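Local coordinates for gamma-hexachlorocyclohexane dehydrochlorinase (Novosphingobium barchaimii LL02, PDB 5KVB), which probably converts the pollutant gamma-hexachlorocyclohexane (lindane) to a tetrachlorocyclohexadiene by two successive dehydrochlorinations, at residues P73-R86 with I98-N111. Numbering follows the deposited sequence.
Sequences PRWHDFIHYGTNLR and IGDVLCLGNLVEGN
I79, Y81 and T83 pair through backbone hydrogen bonds with L104, L102 and D100 in an antiparallel hairpin whose strands run at 160°, until a beta bulge shifts the register between T83 and R86. On one face of this sheet, C103 SG lies over the H80 ring, 3.7 Å from its centroid, while V101 CG1 meets the ring edge at CD2. A small thiol suits this place: standing anti to the backbone N (chi1 174°), SG lies over the imidazole, offset toward the rim, with CB also near. Further along, L107 CD1 makes a CH-pi contact over the face of the W75 six-membered ring, 3.7 Å from its centroid. Glycine suits G105, since a CB there would probably clash with W75 CZ3 and F78 CB. Replacing W75 by an alanine is likely to leave L107 CD1 without its aromatic floor and open a gap beside G105. On the face carrying D77, I79 and Y81, N106 ND2 hydrogen-bonds D77 OD1 at 2.9 Å and N106 OD1 hydrogen-bonds S113 OG, so asparagine uses both amide ends; D77 OD2 hydrogen-bonds Y142 OH of the third subunit. At the bulge, N84 ND2 meets the anti lone pair of D100 OD2, while D100 OD1 salt-bridges K33 NZ of the second subunit. In this NTF2-like trimer, the D32 bond at ND1, C103 over one face and V101 at the edge together probably fix the rotation of H80, the likely proton acceptor.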
# COMPACT_ATOMS: atom_id res chain seq x y z
N PRO A 73 0.10 25.16 5.67
CA PRO A 73 -0.45 26.38 5.03
C PRO A 73 -0.40 26.36 3.50
O PRO A 73 -1.16 27.12 2.87
CB PRO A 73 0.45 27.50 5.57
CG PRO A 73 1.02 26.97 6.83
CD PRO A 73 1.18 25.49 6.61
N ARG A 74 0.45 25.53 2.91
CA ARG A 74 0.56 25.47 1.45
C ARG A 74 -0.55 24.64 0.80
O ARG A 74 -0.73 24.71 -0.40
CB ARG A 74 1.90 24.89 1.02
CG ARG A 74 3.12 25.74 1.31
CD ARG A 74 4.37 24.91 1.02
NE ARG A 74 5.61 25.68 1.12
CZ ARG A 74 6.82 25.14 1.01
NH1 ARG A 74 6.95 23.84 0.80
NH2 ARG A 74 7.90 25.91 1.12
N TRP A 75 -1.26 23.84 1.60
CA TRP A 75 -2.24 22.89 1.06
C TRP A 75 -3.63 23.02 1.70
O TRP A 75 -3.76 23.18 2.92
CB TRP A 75 -1.74 21.44 1.25
CG TRP A 75 -0.41 21.11 0.62
CD1 TRP A 75 0.82 21.31 1.16
CD2 TRP A 75 -0.20 20.48 -0.65
NE1 TRP A 75 1.80 20.85 0.30
CE2 TRP A 75 1.20 20.35 -0.82
CE3 TRP A 75 -1.04 20.02 -1.67
CZ2 TRP A 75 1.76 19.77 -1.96
CZ3 TRP A 75 -0.48 19.46 -2.81
CH2 TRP A 75 0.91 19.34 -2.94
N HIS A 76 -4.67 22.95 0.87
CA HIS A 76 -6.02 22.82 1.40
C HIS A 76 -6.17 21.47 2.10
O HIS A 76 -6.76 21.37 3.18
CB HIS A 76 -7.08 22.94 0.28
CG HIS A 76 -7.17 24.31 -0.32
ND1 HIS A 76 -7.52 25.43 0.40
CD2 HIS A 76 -6.99 24.73 -1.60
CE1 HIS A 76 -7.53 26.48 -0.39
NE2 HIS A 76 -7.22 26.08 -1.61
N ASP A 77 -5.63 20.43 1.46
CA ASP A 77 -5.65 19.08 2.01
C ASP A 77 -4.81 18.18 1.11
O ASP A 77 -4.52 18.54 -0.03
CB ASP A 77 -7.08 18.54 2.09
CG ASP A 77 -7.65 18.23 0.74
OD1 ASP A 77 -8.17 19.16 0.08
OD2 ASP A 77 -7.56 17.06 0.31
N PHE A 78 -4.40 17.03 1.64
CA PHE A 78 -3.72 16.01 0.86
C PHE A 78 -3.84 14.64 1.51
O PHE A 78 -4.30 14.53 2.65
CB PHE A 78 -2.24 16.37 0.65
CG PHE A 78 -1.52 16.82 1.90
CD1 PHE A 78 -1.32 15.95 2.96
CD2 PHE A 78 -1.03 18.10 2.01
CE1 PHE A 78 -0.65 16.36 4.10
CE2 PHE A 78 -0.36 18.52 3.14
CZ PHE A 78 -0.18 17.65 4.19
N ILE A 79 -3.43 13.62 0.78
CA ILE A 79 -3.45 12.25 1.28
C ILE A 79 -2.16 11.57 0.81
O ILE A 79 -1.75 11.72 -0.33
CB ILE A 79 -4.72 11.48 0.79
CG1 ILE A 79 -4.74 10.04 1.30
CG2 ILE A 79 -4.84 11.49 -0.73
CD1 ILE A 79 -4.76 9.88 2.82
N HIS A 80 -1.51 10.85 1.73
CA HIS A 80 -0.28 10.11 1.43
C HIS A 80 -0.52 8.62 1.56
O HIS A 80 -0.84 8.13 2.65
CB HIS A 80 0.86 10.48 2.39
CG HIS A 80 1.40 11.87 2.21
ND1 HIS A 80 0.71 12.99 2.63
CD2 HIS A 80 2.57 12.31 1.71
CE1 HIS A 80 1.44 14.07 2.36
NE2 HIS A 80 2.58 13.68 1.81
N TYR A 81 -0.35 7.91 0.46
CA TYR A 81 -0.47 6.45 0.43
C TYR A 81 0.92 5.81 0.51
O TYR A 81 1.72 5.91 -0.43
CB TYR A 81 -1.19 6.00 -0.85
CG TYR A 81 -2.60 6.55 -1.01
CD1 TYR A 81 -3.66 6.04 -0.28
CD2 TYR A 81 -2.86 7.58 -1.92
CE1 TYR A 81 -4.95 6.54 -0.42
CE2 TYR A 81 -4.14 8.09 -2.07
CZ TYR A 81 -5.19 7.56 -1.33
OH TYR A 81 -6.47 8.04 -1.47
N GLY A 82 1.21 5.14 1.63
CA GLY A 82 2.52 4.51 1.82
C GLY A 82 2.50 3.06 1.39
O GLY A 82 1.59 2.30 1.77
N THR A 83 3.48 2.66 0.58
CA THR A 83 3.62 1.26 0.15
C THR A 83 5.08 0.80 0.19
O THR A 83 6.00 1.61 0.29
CB THR A 83 3.10 1.04 -1.29
OG1 THR A 83 3.98 1.70 -2.21
CG2 THR A 83 1.67 1.57 -1.45
N ASN A 84 5.28 -0.51 0.12
CA ASN A 84 6.61 -1.10 -0.08
C ASN A 84 7.60 -0.78 1.05
O ASN A 84 8.80 -0.71 0.81
CB ASN A 84 7.25 -0.64 -1.41
CG ASN A 84 6.33 -0.77 -2.63
OD1 ASN A 84 5.36 -1.53 -2.64
ND2 ASN A 84 6.66 -0.03 -3.67
N LEU A 85 7.12 -0.57 2.27
CA LEU A 85 8.04 -0.30 3.38
C LEU A 85 8.93 -1.50 3.65
O LEU A 85 8.45 -2.59 3.94
CB LEU A 85 7.30 0.07 4.66
CG LEU A 85 8.22 0.43 5.83
CD1 LEU A 85 8.99 1.72 5.56
CD2 LEU A 85 7.41 0.53 7.12
N ARG A 86 10.23 -1.29 3.52
CA ARG A 86 11.21 -2.36 3.63
C ARG A 86 12.23 -2.00 4.71
O ARG A 86 12.88 -0.95 4.64
CB ARG A 86 11.88 -2.58 2.27
CG ARG A 86 12.96 -3.65 2.23
CD ARG A 86 12.42 -5.03 2.54
NE ARG A 86 13.32 -6.08 2.07
CZ ARG A 86 14.23 -6.69 2.82
NH1 ARG A 86 14.38 -6.37 4.10
NH2 ARG A 86 14.99 -7.64 2.29
N ILE A 98 13.09 2.04 3.96
CA ILE A 98 12.81 2.74 2.71
C ILE A 98 11.34 2.47 2.36
O ILE A 98 10.84 1.36 2.59
CB ILE A 98 13.75 2.29 1.55
CG1 ILE A 98 13.61 0.78 1.27
CG2 ILE A 98 15.20 2.67 1.86
CD1 ILE A 98 14.45 0.28 0.10
N GLY A 99 10.66 3.47 1.83
CA GLY A 99 9.25 3.36 1.51
C GLY A 99 8.89 4.23 0.33
O GLY A 99 9.51 5.28 0.12
N ASP A 100 7.90 3.79 -0.44
CA ASP A 100 7.44 4.54 -1.61
C ASP A 100 6.09 5.14 -1.31
O ASP A 100 5.16 4.43 -0.94
CB ASP A 100 7.39 3.64 -2.84
CG ASP A 100 8.75 3.05 -3.17
OD1 ASP A 100 9.71 3.84 -3.24
OD2 ASP A 100 8.87 1.82 -3.31
N VAL A 101 5.98 6.45 -1.48
CA VAL A 101 4.77 7.17 -1.09
C VAL A 101 4.14 7.89 -2.27
O VAL A 101 4.83 8.59 -3.03
CB VAL A 101 5.08 8.18 0.05
CG1 VAL A 101 3.81 8.94 0.49
CG2 VAL A 101 5.73 7.47 1.24
N LEU A 102 2.83 7.70 -2.45
CA LEU A 102 2.06 8.40 -3.48
C LEU A 102 1.19 9.44 -2.78
O LEU A 102 0.40 9.10 -1.90
CB LEU A 102 1.20 7.41 -4.29
CG LEU A 102 0.23 8.04 -5.30
CD1 LEU A 102 0.98 8.79 -6.40
CD2 LEU A 102 -0.66 6.93 -5.89
N CYS A 103 1.36 10.71 -3.15
CA CYS A 103 0.59 11.77 -2.51
C CYS A 103 -0.29 12.48 -3.53
O CYS A 103 0.17 12.83 -4.62
CB CYS A 103 1.53 12.79 -1.84
SG CYS A 103 0.68 14.26 -1.14
N LEU A 104 -1.56 12.65 -3.17
CA LEU A 104 -2.50 13.44 -3.97
C LEU A 104 -2.94 14.63 -3.15
O LEU A 104 -3.25 14.47 -1.97
CB LEU A 104 -3.72 12.61 -4.37
CG LEU A 104 -3.43 11.28 -5.07
CD1 LEU A 104 -4.74 10.54 -5.36
CD2 LEU A 104 -2.61 11.49 -6.35
N GLY A 105 -2.99 15.82 -3.74
CA GLY A 105 -3.36 16.96 -2.94
C GLY A 105 -3.83 18.17 -3.69
O GLY A 105 -3.71 18.26 -4.91
N ASN A 106 -4.38 19.10 -2.92
CA ASN A 106 -4.92 20.36 -3.43
C ASN A 106 -4.06 21.51 -2.90
O ASN A 106 -4.15 21.87 -1.73
CB ASN A 106 -6.38 20.52 -3.00
CG ASN A 106 -7.29 19.49 -3.64
OD1 ASN A 106 -7.16 19.18 -4.82
ND2 ASN A 106 -8.21 18.94 -2.86
N LEU A 107 -3.21 22.05 -3.77
CA LEU A 107 -2.29 23.15 -3.44
C LEU A 107 -3.03 24.49 -3.40
O LEU A 107 -3.87 24.76 -4.26
CB LEU A 107 -1.16 23.20 -4.48
CG LEU A 107 0.13 23.98 -4.20
CD1 LEU A 107 0.96 23.29 -3.12
CD2 LEU A 107 0.93 24.12 -5.48
N VAL A 108 -2.72 25.33 -2.42
CA VAL A 108 -3.35 26.65 -2.34
C VAL A 108 -2.93 27.55 -3.51
O VAL A 108 -3.78 28.11 -4.21
CB VAL A 108 -3.01 27.35 -1.01
CG1 VAL A 108 -3.53 28.79 -1.01
CG2 VAL A 108 -3.60 26.59 0.16
N GLU A 109 -1.62 27.65 -3.74
CA GLU A 109 -1.07 28.43 -4.85
C GLU A 109 -1.61 27.97 -6.21
O GLU A 109 -1.36 26.84 -6.63
CB GLU A 109 0.46 28.33 -4.85
CG GLU A 109 1.14 29.11 -5.98
CD GLU A 109 0.97 30.61 -5.83
OE1 GLU A 109 0.82 31.09 -4.69
OE2 GLU A 109 0.99 31.31 -6.87
N GLY A 110 -2.35 28.84 -6.89
CA GLY A 110 -2.91 28.50 -8.19
C GLY A 110 -4.09 27.55 -8.20
O GLY A 110 -4.57 27.17 -9.27
N ASN A 111 -4.57 27.16 -7.01
CA ASN A 111 -5.66 26.18 -6.87
C ASN A 111 -5.41 24.89 -7.66
O ASN A 111 -6.34 24.32 -8.23
CB ASN A 111 -7.00 26.80 -7.31
CG ASN A 111 -8.19 25.91 -6.96
OD1 ASN A 111 -8.29 25.38 -5.86
ND2 ASN A 111 -9.09 25.73 -7.93
O HOH W 1 0.45 26.71 -1.95
O HOH W 2 -6.54 28.18 -3.48
O HOH W 3 10.30 1.12 -0.88